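Side-chain contacts in 49 protein (Murid herpesvirus 4, PDB 6A4V), which probably binds the host's poly(ADP-ribose) polymerase 1 and thereby helps the virus to replicate: residues His49-Ile54 with Gln70-Ile75; Leu279-His284 with Leu302-Gly307. All coordinates share one frame; numbering follows the deposited sequence.

Overall arrangement
Both contacts join helices in the same half of a mainly helical protein, their centres about 17 Å apart. Contact 1 sets helix 44-57 against helix 61-85 and is only partly buried; contact 2 sets helix 274-289 against helix 295-312 and is buried, although its outer edge lies beside the second subunit. No element is shared, but the two meet directly, because C73 and K74 of helix 61-85 pack against L302 of helix 295-312. Neither contact has a hydrogen bond across it. Contact 1 relies on hydrocarbon alone, an aromatic edge and branched aliphatic tips, whereas contact 2 adds a thiol and an amide to its leucines.

Contact 1: residues His49-Ile54 with Gln70-Ile75; sequences HTFCVI and QVLCKI
F51 and L72 make the aromatic part of this contact. The phenyl ring leads with its edge: CZ, the far corner, lies 4.0 Å from CD1 of L72 and equally near its CG, which sits in the plane of the ring. The two side chains cross at about a right angle, and the ring meets CG and CD1 of L72 with its rim. F51 reaches this far because its CG stands opposite the carbonyl carbon (chi1 -86°), which swings the long, flat side chain across the gap between the helices. F51 also packs on K68 of helix 61-85. L72 holds its CG in the same way, beside the backbone N, and its branched end also packs on F246, F250 and H253 of helix 238-262.

The purely aliphatic part is looser. CD1 of I54 comes to 4.4 Å from CG2 of V71, methyl against methyl, one turn further along the helix from F51. Both residues point their CB atoms at the opposing helix; the isoleucine spans the gap with its longer branch, while valine, short and beta-branched, offers a methyl close to its own backbone. I54 also rests on A64 and C67, nearer the start of helix 61-85.

Helices 44-57 and 61-85 run in roughly opposite directions and follow each other closely in sequence, forming a helical hairpin. With no salt bridge or hydrogen bond between the two segments, their attachment here depends on shape and the hydrophobic effect.

Contact 2: residues Leu279-His284 with Leu302-Gly307; sequences LSNLNH and LICLRG
L282 and C304 both hold the atom beyond CB opposite the backbone N, with chi1 at 180° and 172°, and these extended torsions send the two side chains into the gap from facing helices. SG of C304 consequently lies 4.0 Å from CB of L282, at the level where the backbones are nearest, with CA atoms of L282 and C304 6.7 Å apart. Cysteine suits the place: its small, weakly polar sulfur fits beside the base of a leucine, and SG also packs against ND2 of N281 at 4.1 Å, with no hydrogen bond between them.

Deeper in, L282 meets L305, methyl to methyl, with CD2 of each 3.6 Å from CD2 of the other, the two leucine side chains crossing at a slant. L282 also packs on V254 of helix 238-262, and L305 on L66 of helix 61-85, so both leucines belong to a wider apolar interior. N281, a polar residue, marks the outer side, where R99 of the second subunit packs against it.

The segment axes approach to 10.1 Å at 156°, nearly antiparallel, as in a helical hairpin whose two arms build part of an all-helical bundle.

Contact 1: residues His49-Ile54 with Gln70-Ile75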
ATOM      1  N   HIS B  49     -23.083  -7.747   4.200  1.00 61.89           N
ATOM      2  CA  HIS B  49     -23.097  -8.580   5.404  1.00 74.65           C
ATOM      3  C   HIS B  49     -22.383  -7.847   6.553  1.00 74.75           C
ATOM      4  O   HIS B  49     -22.977  -7.633   7.598  1.00 79.10           O
ATOM      5  CB  HIS B  49     -22.517  -9.981   5.129  1.00 85.51           C
ATOM      6  CG  HIS B  49     -22.496 -10.906   6.308  1.00 92.58           C
ATOM      7  ND1 HIS B  49     -21.365 -11.069   7.110  1.00108.66           N
ATOM      8  CD2 HIS B  49     -23.432 -11.746   6.807  1.00100.10           C
ATOM      9  CE1 HIS B  49     -21.612 -11.963   8.052  1.00100.65           C
ATOM     10  NE2 HIS B  49     -22.878 -12.393   7.888  1.00103.36           N
ATOM     11  N   THR B  50     -21.121  -7.433   6.366  1.00 65.58           N
ATOM     12  CA  THR B  50     -20.445  -6.714   7.440  1.00 66.61           C
ATOM     13  C   THR B  50     -21.339  -5.576   7.970  1.00 63.04           C
ATOM     14  O   THR B  50     -21.215  -5.202   9.146  1.00 58.46           O
ATOM     15  CB  THR B  50     -19.084  -6.139   7.027  1.00 66.91           C
ATOM     16  OG1 THR B  50     -18.264  -7.117   6.385  1.00 74.50           O
ATOM     17  CG2 THR B  50     -18.319  -5.600   8.216  1.00 69.60           C
ATOM     18  N   PHE B  51     -22.219  -5.010   7.124  1.00 56.42           N
ATOM     19  CA  PHE B  51     -22.940  -3.775   7.492  1.00 60.81           C
ATOM     20  C   PHE B  51     -24.028  -4.112   8.500  1.00 62.84           C
ATOM     21  O   PHE B  51     -24.084  -3.498   9.560  1.00 58.93           O
ATOM     22  CB  PHE B  51     -23.554  -3.077   6.277  1.00 52.68           C
ATOM     23  CG  PHE B  51     -22.614  -2.146   5.557  1.00 52.37           C
ATOM     24  CD1 PHE B  51     -21.305  -1.974   5.990  1.00 50.59           C
ATOM     25  CD2 PHE B  51     -23.021  -1.485   4.409  1.00 55.96           C
ATOM     26  CE1 PHE B  51     -20.447  -1.115   5.327  1.00 52.32           C
ATOM     27  CE2 PHE B  51     -22.137  -0.662   3.715  1.00 62.02           C
ATOM     28  CZ  PHE B  51     -20.855  -0.474   4.183  1.00 55.47           C
ATOM     29  N   CYS B  52     -24.850  -5.089   8.109  1.00 72.64           N
ATOM     30  CA  CYS B  52     -25.887  -5.697   8.902  1.00 84.06           C
ATOM     31  C   CYS B  52     -25.316  -6.208  10.231  1.00 76.39           C
ATOM     32  O   CYS B  52     -25.994  -6.113  11.241  1.00 93.54           O
ATOM     33  CB  CYS B  52     -26.571  -6.811   8.114  1.00 84.59           C
ATOM     34  SG  CYS B  52     -27.499  -6.188   6.678  1.00105.76           S
ATOM     35  N   VAL B  53     -24.086  -6.733  10.220  1.00 67.70           N
ATOM     36  CA  VAL B  53     -23.410  -7.127  11.456  1.00 79.08           C
ATOM     37  C   VAL B  53     -23.274  -5.870  12.320  1.00 84.86           C
ATOM     38  O   VAL B  53     -23.823  -5.813  13.412  1.00 97.43           O
ATOM     39  CB  VAL B  53     -22.045  -7.802  11.189  1.00 82.99           C
ATOM     40  CG1 VAL B  53     -21.175  -7.926  12.435  1.00 72.58           C
ATOM     41  CG2 VAL B  53     -22.221  -9.166  10.534  1.00 92.08           C
ATOM     42  N   ILE B  54     -22.577  -4.864  11.777  1.00 79.44           N
ATOM     43  CA  ILE B  54     -22.352  -3.567  12.412  1.00 79.41           C
ATOM     44  C   ILE B  54     -23.679  -2.998  12.944  1.00 77.86           C
ATOM     45  O   ILE B  54     -23.745  -2.518  14.067  1.00 84.99           O
ATOM     46  CB  ILE B  54     -21.695  -2.582  11.417  1.00 73.35           C
ATOM     47  CG1 ILE B  54     -20.232  -2.929  11.117  1.00 65.12           C
ATOM     48  CG2 ILE B  54     -21.824  -1.150  11.917  1.00 77.80           C
ATOM     49  CD1 ILE B  54     -19.714  -2.362   9.803  1.00 60.72           C
ATOM     50  N   GLN B  70     -15.534   3.619   7.829  1.00 40.03           N
ATOM     51  CA  GLN B  70     -14.145   3.221   8.033  1.00 40.29           C
ATOM     52  C   GLN B  70     -13.843   2.008   7.173  1.00 34.03           C
ATOM     53  O   GLN B  70     -12.872   2.046   6.365  1.00 42.31           O
ATOM     54  CB  GLN B  70     -13.891   2.930   9.502  1.00 49.26           C
ATOM     55  CG  GLN B  70     -13.718   4.216  10.275  1.00 48.05           C
ATOM     56  CD  GLN B  70     -13.525   3.983  11.750  1.00 57.39           C
ATOM     57  OE1 GLN B  70     -14.225   3.179  12.374  1.00 77.18           O
ATOM     58  NE2 GLN B  70     -12.572   4.706  12.321  1.00 51.27           N
ATOM     59  N   VAL B  71     -14.796   1.061   7.153  1.00 26.46           N
ATOM     60  CA  VAL B  71     -14.691  -0.067   6.279  1.00 25.65           C
ATOM     61  C   VAL B  71     -14.627   0.400   4.834  1.00 32.74           C
ATOM     62  O   VAL B  71     -13.859  -0.192   4.072  1.00 30.01           O
ATOM     63  CB  VAL B  71     -15.885  -1.021   6.387  1.00 28.92           C
ATOM     64  CG1 VAL B  71     -15.914  -1.968   5.213  1.00 27.13           C
ATOM     65  CG2 VAL B  71     -15.838  -1.765   7.715  1.00 39.60           C
ATOM     66  N   LEU B  72     -15.484   1.373   4.454  1.00 33.91           N
ATOM     67  CA  LEU B  72     -15.485   1.754   3.057  1.00 31.65           C
ATOM     68  C   LEU B  72     -14.237   2.538   2.709  1.00 29.84           C
ATOM     69  O   LEU B  72     -13.780   2.478   1.568  1.00 26.63           O
ATOM     70  CB  LEU B  72     -16.723   2.553   2.701  1.00 33.77           C
ATOM     71  CG  LEU B  72     -17.979   1.729   2.569  1.00 33.24           C
ATOM     72  CD1 LEU B  72     -19.151   2.644   2.445  1.00 41.19           C
ATOM     73  CD2 LEU B  72     -17.903   0.810   1.380  1.00 36.13           C
ATOM     74  N   CYS B  73     -13.702   3.316   3.667  1.00 30.68           N
ATOM     75  CA  CYS B  73     -12.451   4.048   3.379  1.00 24.91           C
ATOM     76  C   CYS B  73     -11.247   3.123   3.080  1.00 25.76           C
ATOM     77  O   CYS B  73     -10.389   3.361   2.130  1.00 29.99           O
ATOM     78  CB  CYS B  73     -12.085   4.872   4.602  1.00 29.34           C
ATOM     79  SG  CYS B  73     -10.954   6.150   4.081  1.00 32.43           S
ATOM     80  N   LYS B  74     -11.054   2.099   3.920  1.00 29.71           N
ATOM     81  CA  LYS B  74      -9.992   1.122   3.670  1.00 31.66           C
ATOM     82  C   LYS B  74     -10.218   0.522   2.287  1.00 35.40           C
ATOM     83  O   LYS B  74      -9.311   0.534   1.402  1.00 38.84           O
ATOM     84  CB  LYS B  74     -10.004   0.071   4.759  1.00 36.90           C
ATOM     85  CG  LYS B  74      -9.284   0.555   6.018  1.00 48.40           C
ATOM     86  CD  LYS B  74     -10.030   0.254   7.310  1.00 54.52           C
ATOM     87  CE  LYS B  74      -9.396   0.925   8.519  1.00 62.91           C
ATOM     88  NZ  LYS B  74     -10.353   1.102   9.639  1.00 73.47           N
ATOM     89  N   ILE B  75     -11.435   0.036   2.083  1.00 30.16           N
ATOM     90  CA  ILE B  75     -11.694  -0.734   0.883  1.00 32.09           C
ATOM     91  C   ILE B  75     -11.395   0.128  -0.324  1.00 27.39           C
ATOM     92  O   ILE B  75     -10.636  -0.252  -1.179  1.00 32.42           O
ATOM     93  CB  ILE B  75     -13.110  -1.301   0.821  1.00 31.05           C
ATOM     94  CG1 ILE B  75     -13.225  -2.468   1.789  1.00 29.51           C
ATOM     95  CG2 ILE B  75     -13.406  -1.713  -0.633  1.00 34.17           C
ATOM     96  CD1 ILE B  75     -14.653  -3.010   1.937  1.00 35.67           C
TER

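Contact 2: residues Leu279-His284 with Leu302-Gly307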
ATOM      1  N   LEU B 279     -17.023  17.289  10.818  1.00 53.22           N
ATOM      2  CA  LEU B 279     -17.943  16.953   9.810  1.00 44.95           C
ATOM      3  C   LEU B 279     -17.695  17.818   8.584  1.00 43.21           C
ATOM      4  O   LEU B 279     -17.729  17.319   7.507  1.00 30.30           O
ATOM      5  CB  LEU B 279     -19.388  17.041  10.300  1.00 56.61           C
ATOM      6  CG  LEU B 279     -19.983  15.707  10.729  1.00 61.87           C
ATOM      7  CD1 LEU B 279     -21.345  15.933  11.359  1.00 72.42           C
ATOM      8  CD2 LEU B 279     -20.087  14.776   9.530  1.00 65.79           C
ATOM      9  N   SER B 280     -17.356  19.083   8.794  1.00 42.38           N
ATOM     10  CA  SER B 280     -17.188  19.991   7.693  1.00 44.97           C
ATOM     11  C   SER B 280     -15.918  19.604   6.930  1.00 40.60           C
ATOM     12  O   SER B 280     -15.881  19.564   5.687  1.00 47.31           O
ATOM     13  CB  SER B 280     -17.139  21.426   8.164  1.00 45.11           C
ATOM     14  OG  SER B 280     -16.991  22.285   7.042  1.00 65.68           O
ATOM     15  N   ASN B 281     -14.915  19.248   7.713  1.00 38.83           N
ATOM     16  CA  ASN B 281     -13.637  18.758   7.226  1.00 40.62           C
ATOM     17  C   ASN B 281     -13.857  17.492   6.376  1.00 32.02           C
ATOM     18  O   ASN B 281     -13.367  17.403   5.240  1.00 33.82           O
ATOM     19  CB  ASN B 281     -12.752  18.496   8.437  1.00 41.37           C
ATOM     20  CG  ASN B 281     -11.280  18.409   8.119  1.00 42.83           C
ATOM     21  OD1 ASN B 281     -10.764  19.177   7.300  1.00 40.31           O
ATOM     22  ND2 ASN B 281     -10.622  17.444   8.754  1.00 39.95           N
ATOM     23  N   LEU B 282     -14.594  16.538   6.952  1.00 33.25           N
ATOM     24  CA  LEU B 282     -14.912  15.270   6.312  1.00 37.53           C
ATOM     25  C   LEU B 282     -15.538  15.538   4.958  1.00 37.39           C
ATOM     26  O   LEU B 282     -15.269  14.859   3.972  1.00 43.70           O
ATOM     27  CB  LEU B 282     -15.873  14.416   7.161  1.00 38.56           C
ATOM     28  CG  LEU B 282     -16.193  13.071   6.481  1.00 40.23           C
ATOM     29  CD1 LEU B 282     -14.892  12.470   5.936  1.00 36.88           C
ATOM     30  CD2 LEU B 282     -16.857  12.078   7.428  1.00 42.26           C
ATOM     31  N   ASN B 283     -16.406  16.552   4.923  1.00 43.61           N
ATOM     32  CA  ASN B 283     -17.162  16.849   3.696  1.00 36.01           C
ATOM     33  C   ASN B 283     -16.217  17.373   2.613  1.00 37.69           C
ATOM     34  O   ASN B 283     -16.242  16.879   1.484  1.00 30.95           O
ATOM     35  CB  ASN B 283     -18.353  17.760   4.016  1.00 51.73           C
ATOM     36  CG  ASN B 283     -18.919  18.380   2.762  1.00 49.81           C
ATOM     37  OD1 ASN B 283     -19.511  17.672   1.938  1.00 46.59           O
ATOM     38  ND2 ASN B 283     -18.581  19.649   2.560  1.00 46.87           N
ATOM     39  N   HIS B 284     -15.320  18.316   2.986  1.00 36.75           N
ATOM     40  CA  HIS B 284     -14.269  18.881   2.075  1.00 42.09           C
ATOM     41  C   HIS B 284     -13.375  17.787   1.495  1.00 36.95           C
ATOM     42  O   HIS B 284     -13.003  17.815   0.316  1.00 44.32           O
ATOM     43  CB  HIS B 284     -13.366  19.876   2.854  1.00 46.09           C
ATOM     44  CG  HIS B 284     -14.010  21.170   3.210  1.00 53.17           C
ATOM     45  ND1 HIS B 284     -13.893  21.726   4.486  1.00 73.49           N
ATOM     46  CD2 HIS B 284     -14.742  22.040   2.475  1.00 54.46           C
ATOM     47  CE1 HIS B 284     -14.525  22.882   4.528  1.00 62.58           C
ATOM     48  NE2 HIS B 284     -15.064  23.096   3.303  1.00 70.50           N
ATOM     49  N   LEU B 302      -9.389   8.698   7.110  1.00 36.84           N
ATOM     50  CA  LEU B 302      -9.311   7.719   8.194  1.00 36.64           C
ATOM     51  C   LEU B 302      -9.071   8.415   9.520  1.00 37.50           C
ATOM     52  O   LEU B 302      -9.710   8.105  10.492  1.00 41.86           O
ATOM     53  CB  LEU B 302      -8.165   6.731   7.909  1.00 37.61           C
ATOM     54  CG  LEU B 302      -8.586   5.561   7.043  1.00 42.19           C
ATOM     55  CD1 LEU B 302      -7.448   4.981   6.231  1.00 49.80           C
ATOM     56  CD2 LEU B 302      -9.292   4.516   7.906  1.00 52.41           C
ATOM     57  N   ILE B 303      -8.094   9.324   9.559  1.00 36.83           N
ATOM     58  CA  ILE B 303      -7.749   9.889  10.812  1.00 41.60           C
ATOM     59  C   ILE B 303      -8.973  10.677  11.285  1.00 35.67           C
ATOM     60  O   ILE B 303      -9.402  10.571  12.450  1.00 47.07           O
ATOM     61  CB  ILE B 303      -6.418  10.694  10.797  1.00 44.12           C
ATOM     62  CG1 ILE B 303      -5.817  10.702  12.195  1.00 40.88           C
ATOM     63  CG2 ILE B 303      -6.550  12.140  10.301  1.00 43.60           C
ATOM     64  CD1 ILE B 303      -5.573   9.307  12.736  1.00 50.56           C
ATOM     65  N   CYS B 304      -9.639  11.308  10.333  1.00 43.32           N
ATOM     66  CA  CYS B 304     -10.795  12.132  10.593  1.00 36.17           C
ATOM     67  C   CYS B 304     -12.026  11.315  11.037  1.00 34.49           C
ATOM     68  O   CYS B 304     -12.815  11.688  11.945  1.00 30.67           O
ATOM     69  CB  CYS B 304     -11.057  12.993   9.366  1.00 45.03           C
ATOM     70  SG  CYS B 304     -12.611  13.900   9.486  1.00 50.26           S
ATOM     71  N   LEU B 305     -12.264  10.167  10.439  1.00 35.70           N
ATOM     72  CA  LEU B 305     -13.343   9.339  10.962  1.00 29.88           C
ATOM     73  C   LEU B 305     -13.010   8.875  12.393  1.00 35.31           C
ATOM     74  O   LEU B 305     -13.853   8.933  13.266  1.00 45.75           O
ATOM     75  CB  LEU B 305     -13.481   8.161  10.011  1.00 32.83           C
ATOM     76  CG  LEU B 305     -13.987   8.509   8.625  1.00 32.83           C
ATOM     77  CD1 LEU B 305     -13.912   7.299   7.735  1.00 31.95           C
ATOM     78  CD2 LEU B 305     -15.416   9.026   8.707  1.00 31.66           C
ATOM     79  N   ARG B 306     -11.800   8.389  12.628  1.00 42.45           N
ATOM     80  CA  ARG B 306     -11.331   8.015  14.000  1.00 53.72           C
ATOM     81  C   ARG B 306     -11.580   9.192  14.967  1.00 52.67           C
ATOM     82  O   ARG B 306     -12.205   9.037  16.040  1.00 47.84           O
ATOM     83  CB  ARG B 306      -9.844   7.629  14.009  1.00 58.43           C
ATOM     84  CG  ARG B 306      -9.513   6.380  14.825  1.00 68.15           C
ATOM     85  CD  ARG B 306      -8.127   6.365  15.490  1.00 86.03           C
ATOM     86  NE  ARG B 306      -6.964   6.056  14.645  1.00 85.50           N
ATOM     87  CZ  ARG B 306      -5.675   6.148  15.028  1.00 96.81           C
ATOM     88  NH1 ARG B 306      -5.343   6.533  16.253  1.00 92.77           N
ATOM     89  NH2 ARG B 306      -4.707   5.860  14.171  1.00 94.87           N
ATOM     90  N   GLY B 307     -11.122  10.389  14.582  1.00 44.03           N
ATOM     91  CA  GLY B 307     -11.415  11.587  15.409  1.00 44.14           C
ATOM     92  C   GLY B 307     -12.893  11.663  15.794  1.00 47.85           C
ATOM     93  O   GLY B 307     -13.223  12.033  16.896  1.00 56.77           O
TER